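Geranyltranstransferase (Thermotoga maritima, PDB 2FTZ) probably catalyses the condensation of geranyl diphosphate with isopentenyl diphosphate to form farnesyl diphosphate. Local coordinates at residues E76-A81 against G118-A123; S82-D87 against L113-G118. All coordinates share one frame; numbering follows the deposited sequence. Where two conformers were deposited one is given.

Interaction 1 of 2, residues E76-A81 against G118-A123; sequences ELFHTA and GLFFLA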
# COMPACT_ATOMS: atom_id res chain seq x y z
N GLU A 76 7.48 -9.17 -6.88
CA GLU A 76 8.80 -8.59 -6.77
C GLU A 76 8.75 -7.09 -6.42
O GLU A 76 9.59 -6.60 -5.67
CB GLU A 76 9.55 -8.80 -8.07
CG GLU A 76 11.06 -8.49 -7.96
CD GLU A 76 11.88 -9.34 -6.96
OE1 GLU A 76 11.42 -10.31 -6.29
OE2 GLU A 76 13.02 -8.93 -6.75
N LEU A 77 7.78 -6.38 -6.95
CA LEU A 77 7.61 -4.93 -6.67
C LEU A 77 7.25 -4.78 -5.20
O LEU A 77 7.76 -3.93 -4.50
CB LEU A 77 6.52 -4.34 -7.58
CG LEU A 77 6.80 -4.12 -9.07
CD1 LEU A 77 5.55 -3.60 -9.81
CD2 LEU A 77 7.98 -3.21 -9.26
N PHE A 78 6.37 -5.65 -4.73
CA PHE A 78 5.97 -5.63 -3.32
C PHE A 78 7.13 -5.92 -2.39
O PHE A 78 7.37 -5.19 -1.41
CB PHE A 78 4.84 -6.63 -3.06
CG PHE A 78 4.15 -6.39 -1.74
CD1 PHE A 78 4.61 -6.98 -0.59
CD2 PHE A 78 3.05 -5.54 -1.65
CE1 PHE A 78 3.97 -6.72 0.64
CE2 PHE A 78 2.41 -5.31 -0.42
CZ PHE A 78 2.86 -5.89 0.69
N HIS A 79 7.87 -6.98 -2.71
CA HIS A 79 9.10 -7.31 -2.01
C HIS A 79 10.05 -6.12 -1.94
O HIS A 79 10.57 -5.81 -0.84
CB HIS A 79 9.76 -8.52 -2.70
CG HIS A 79 11.04 -8.94 -2.10
ND1 HIS A 79 11.16 -9.27 -0.76
CD2 HIS A 79 12.26 -9.10 -2.65
CE1 HIS A 79 12.41 -9.60 -0.53
NE2 HIS A 79 13.10 -9.49 -1.64
N THR A 80 10.33 -5.50 -3.11
CA THR A 80 11.16 -4.28 -3.17
C THR A 80 10.71 -3.20 -2.20
O THR A 80 11.54 -2.64 -1.44
CB THR A 80 11.26 -3.72 -4.57
OG1 THR A 80 11.63 -4.79 -5.46
CG2 THR A 80 12.34 -2.59 -4.67
N ALA A 81 9.42 -2.91 -2.22
CA ALA A 81 8.85 -1.85 -1.38
C ALA A 81 9.12 -2.19 0.08
O ALA A 81 9.46 -1.32 0.90
CB ALA A 81 7.36 -1.74 -1.62
N GLY A 118 4.91 4.01 -3.39
CA GLY A 118 4.71 3.86 -4.81
C GLY A 118 4.83 2.42 -5.34
O GLY A 118 3.99 1.97 -6.10
N LEU A 119 5.86 1.72 -4.90
CA LEU A 119 6.06 0.35 -5.24
C LEU A 119 4.98 -0.57 -4.79
O LEU A 119 4.56 -1.43 -5.55
CB LEU A 119 7.45 -0.14 -4.77
CG LEU A 119 8.60 0.37 -5.70
CD1 LEU A 119 9.91 0.20 -4.96
CD2 LEU A 119 8.60 -0.41 -7.00
N PHE A 120 4.50 -0.40 -3.56
CA PHE A 120 3.34 -1.18 -3.13
C PHE A 120 2.13 -0.92 -3.98
O PHE A 120 1.42 -1.85 -4.38
CB PHE A 120 2.90 -0.85 -1.66
CG PHE A 120 3.84 -1.25 -0.59
CD1 PHE A 120 4.26 -2.57 -0.46
CD2 PHE A 120 4.20 -0.34 0.40
CE1 PHE A 120 5.12 -2.96 0.62
CE2 PHE A 120 5.06 -0.71 1.45
CZ PHE A 120 5.51 -2.00 1.57
N PHE A 121 1.85 0.35 -4.28
CA PHE A 121 0.71 0.69 -5.13
C PHE A 121 0.81 0.13 -6.56
O PHE A 121 -0.17 -0.38 -7.12
CB PHE A 121 0.45 2.20 -5.16
CG PHE A 121 0.15 2.79 -3.82
CD1 PHE A 121 -0.39 2.03 -2.78
CD2 PHE A 121 0.41 4.12 -3.57
CE1 PHE A 121 -0.61 2.61 -1.55
CE2 PHE A 121 0.22 4.67 -2.34
CZ PHE A 121 -0.34 3.92 -1.34
N LEU A 122 2.00 0.22 -7.14
CA LEU A 122 2.26 -0.42 -8.42
C LEU A 122 2.08 -1.94 -8.38
O LEU A 122 1.58 -2.53 -9.33
CB LEU A 122 3.61 -0.00 -8.92
CG LEU A 122 3.65 1.44 -9.44
CD1 LEU A 122 5.09 1.78 -9.85
CD2 LEU A 122 2.69 1.74 -10.59
N ALA A 123 2.46 -2.56 -7.26
CA ALA A 123 2.26 -4.00 -7.12
C ALA A 123 0.77 -4.32 -7.19
O ALA A 123 0.38 -5.26 -7.90
CB ALA A 123 2.91 -4.49 -5.79
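L77 opens the contact from helix 69-87: its CD2 meets L119 CD2 at 3.7 Å, the two side chains crossing nearly at right angles, while its CB rests on A123 CB at 4.0 Å. F78 swings its CG anti to the backbone N (chi1 -164°), which carries the ring alongside helix 109-127 to F120. F120 CD1 lies over the rim of one F78 face, 3.3 Å from F78 CE2, with the ring planes 55° apart; A123 CB sits at the edge of the F78 ring. T80 offers CG2 to L119 CD1 at 3.7 Å and turns OG1 back to E76 O (2.7 Å), so its hydroxyl is bonded within its own helix. A81 closes the segment with CB 3.4 Å from the centroid of the F120 ring, over its face, a CH-pi contact. With an alanine at F120, A81 CB is likely to lose the ring face it rests on and F78 the edge carbon that covers it, opening a gap beside F121 of the second subunit, which packs edge-to-face on F120. With the antiparallel axes 7.8 Å apart and no hydrogen bond across, the helices of this all-alpha prenyltransferase fold are joined here by apolar fit alone.

Interaction 2 of 2, residues S82-D87 against L113-G118; sequences SLIHDD and LLAGDG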
# COMPACT_ATOMS: atom_id res chain seq x y z
N SER A 82 8.93 -3.46 0.43
CA SER A 82 9.03 -3.88 1.85
C SER A 82 10.49 -3.70 2.35
O SER A 82 10.72 -3.36 3.53
CB SER A 82 8.50 -5.33 2.02
OG SER A 82 9.40 -6.29 1.54
N LEU A 83 11.45 -3.89 1.46
CA LEU A 83 12.87 -3.72 1.82
C LEU A 83 13.21 -2.23 2.00
O LEU A 83 13.99 -1.85 2.88
CB LEU A 83 13.76 -4.29 0.74
CG LEU A 83 13.65 -5.80 0.48
CD1 LEU A 83 14.57 -6.22 -0.72
CD2 LEU A 83 13.92 -6.53 1.76
N ILE A 84 12.68 -1.38 1.11
CA ILE A 84 12.86 0.06 1.27
C ILE A 84 12.38 0.53 2.67
O ILE A 84 13.08 1.26 3.39
CB ILE A 84 12.10 0.89 0.17
CG1 ILE A 84 12.71 0.64 -1.23
CG2 ILE A 84 12.21 2.40 0.50
CD1 ILE A 84 11.91 1.37 -2.37
N HIS A 85 11.15 0.17 3.02
CA HIS A 85 10.61 0.61 4.31
C HIS A 85 11.39 -0.01 5.52
O HIS A 85 11.69 0.70 6.48
CB HIS A 85 9.09 0.33 4.38
CG HIS A 85 8.25 1.41 3.73
ND1 HIS A 85 6.89 1.54 3.98
CD2 HIS A 85 8.57 2.42 2.88
CE1 HIS A 85 6.41 2.56 3.28
NE2 HIS A 85 7.41 3.13 2.62
N ASP A 86 11.71 -1.30 5.45
CA ASP A 86 12.54 -1.96 6.52
C ASP A 86 13.86 -1.24 6.75
O ASP A 86 14.33 -1.15 7.91
CB ASP A 86 12.72 -3.45 6.16
CG ASP A 86 13.26 -4.27 7.29
OD1 ASP A 86 12.58 -4.37 8.35
OD2 ASP A 86 14.36 -4.83 7.13
N ASP A 87 14.50 -0.75 5.67
CA ASP A 87 15.83 -0.11 5.75
C ASP A 87 15.78 1.27 6.37
O ASP A 87 16.80 1.79 6.85
CB ASP A 87 16.49 0.07 4.36
CG ASP A 87 17.00 -1.25 3.74
OD1 ASP A 87 17.09 -2.29 4.45
OD2 ASP A 87 17.29 -1.21 2.52
N LEU A 113 10.64 6.97 1.53
CA LEU A 113 9.33 6.63 2.12
C LEU A 113 8.30 6.58 0.99
O LEU A 113 7.50 5.63 0.87
CB LEU A 113 8.92 7.71 3.12
CG LEU A 113 7.52 7.59 3.73
CD1 LEU A 113 7.52 6.35 4.62
CD2 LEU A 113 7.06 8.81 4.50
N LEU A 114 8.32 7.62 0.17
CA LEU A 114 7.36 7.74 -0.94
C LEU A 114 7.59 6.64 -1.97
O LEU A 114 6.66 6.09 -2.47
CB LEU A 114 7.48 9.09 -1.63
CG LEU A 114 7.00 10.22 -0.71
CD1 LEU A 114 7.25 11.57 -1.33
CD2 LEU A 114 5.53 10.06 -0.30
N ALA A 115 8.85 6.33 -2.29
CA ALA A 115 9.19 5.25 -3.22
C ALA A 115 8.65 3.90 -2.79
O ALA A 115 8.15 3.11 -3.59
CB ALA A 115 10.75 5.16 -3.44
N GLY A 116 8.73 3.63 -1.49
CA GLY A 116 8.21 2.40 -0.94
C GLY A 116 6.71 2.32 -1.16
O GLY A 116 6.19 1.29 -1.62
N ASP A 117 6.03 3.41 -0.83
CA ASP A 117 4.58 3.49 -1.03
C ASP A 117 4.20 3.30 -2.50
O ASP A 117 3.28 2.56 -2.80
CB ASP A 117 4.03 4.82 -0.53
CG ASP A 117 3.97 4.95 1.04
OD1 ASP A 117 4.31 4.02 1.76
OD2 ASP A 117 3.65 6.07 1.49
N GLY A 118 4.91 4.01 -3.39
CA GLY A 118 4.71 3.86 -4.81
C GLY A 118 4.83 2.42 -5.34
O GLY A 118 3.99 1.97 -6.10
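H85 holds CG beside its backbone N, anti to the carbonyl carbon (chi1 -84°), which sends the ring across to L113 and D117 of helix 109-127; D117, its CG likewise beside the backbone N, brings its carboxylate to the same ring. The two antiparallel helices belong to the all-alpha isoprenoid synthase fold, and D86 and D87, followed by D92, match the first aspartate-rich motif, which in this family binds diphosphate through magnesium. H85 NE2 donates to L113 O at 3.1 Å, nearly straight at 171° and lying in both the ring and the carbonyl plane, on a lone pair. L113 O also receives D117 N from its own helix, so two donors share it. The other ring nitrogen, ND1, is hydrogen-bonded to D117 OD2 of the second subunit, and the reciprocal bond fixes D117 here; the ring is thereby tied at both nitrogens. G116 passes close to the ring, with its CA 3.7 Å from H85 NE2, and a CB there would clash with H85 CD2. One residue earlier, I84 CD1 touches A115 CB at 4.1 Å and lies 4.0 Å from G116 N. D117 OD1 stands 3.0 Å from H85 CE1, near the ring plane, with the carboxylate turned 69° from the ring.

Overall arrangement
Both interactions join helix 69-87 to helix 109-127, antiparallel in each, share G118, and are buried. Interaction 1 is the larger and more apolar, burying 442 Å² against 238 Å², and sits nearer the centre of the chain, with helix 19-26 also packing on its leucines. Interaction 2 adds a polar link, where the helices lie slightly farther apart, and it reaches the likely diphosphate-binding end of helix 69-87. The two meet directly: L119 CD1 packs on I84 CD1 at 3.5 Å, and the F120 and H85 rings meet edge-to-face. Both also touch the second subunit, interaction 1 through aromatic rings, interaction 2 through paired histidine-aspartate bonds.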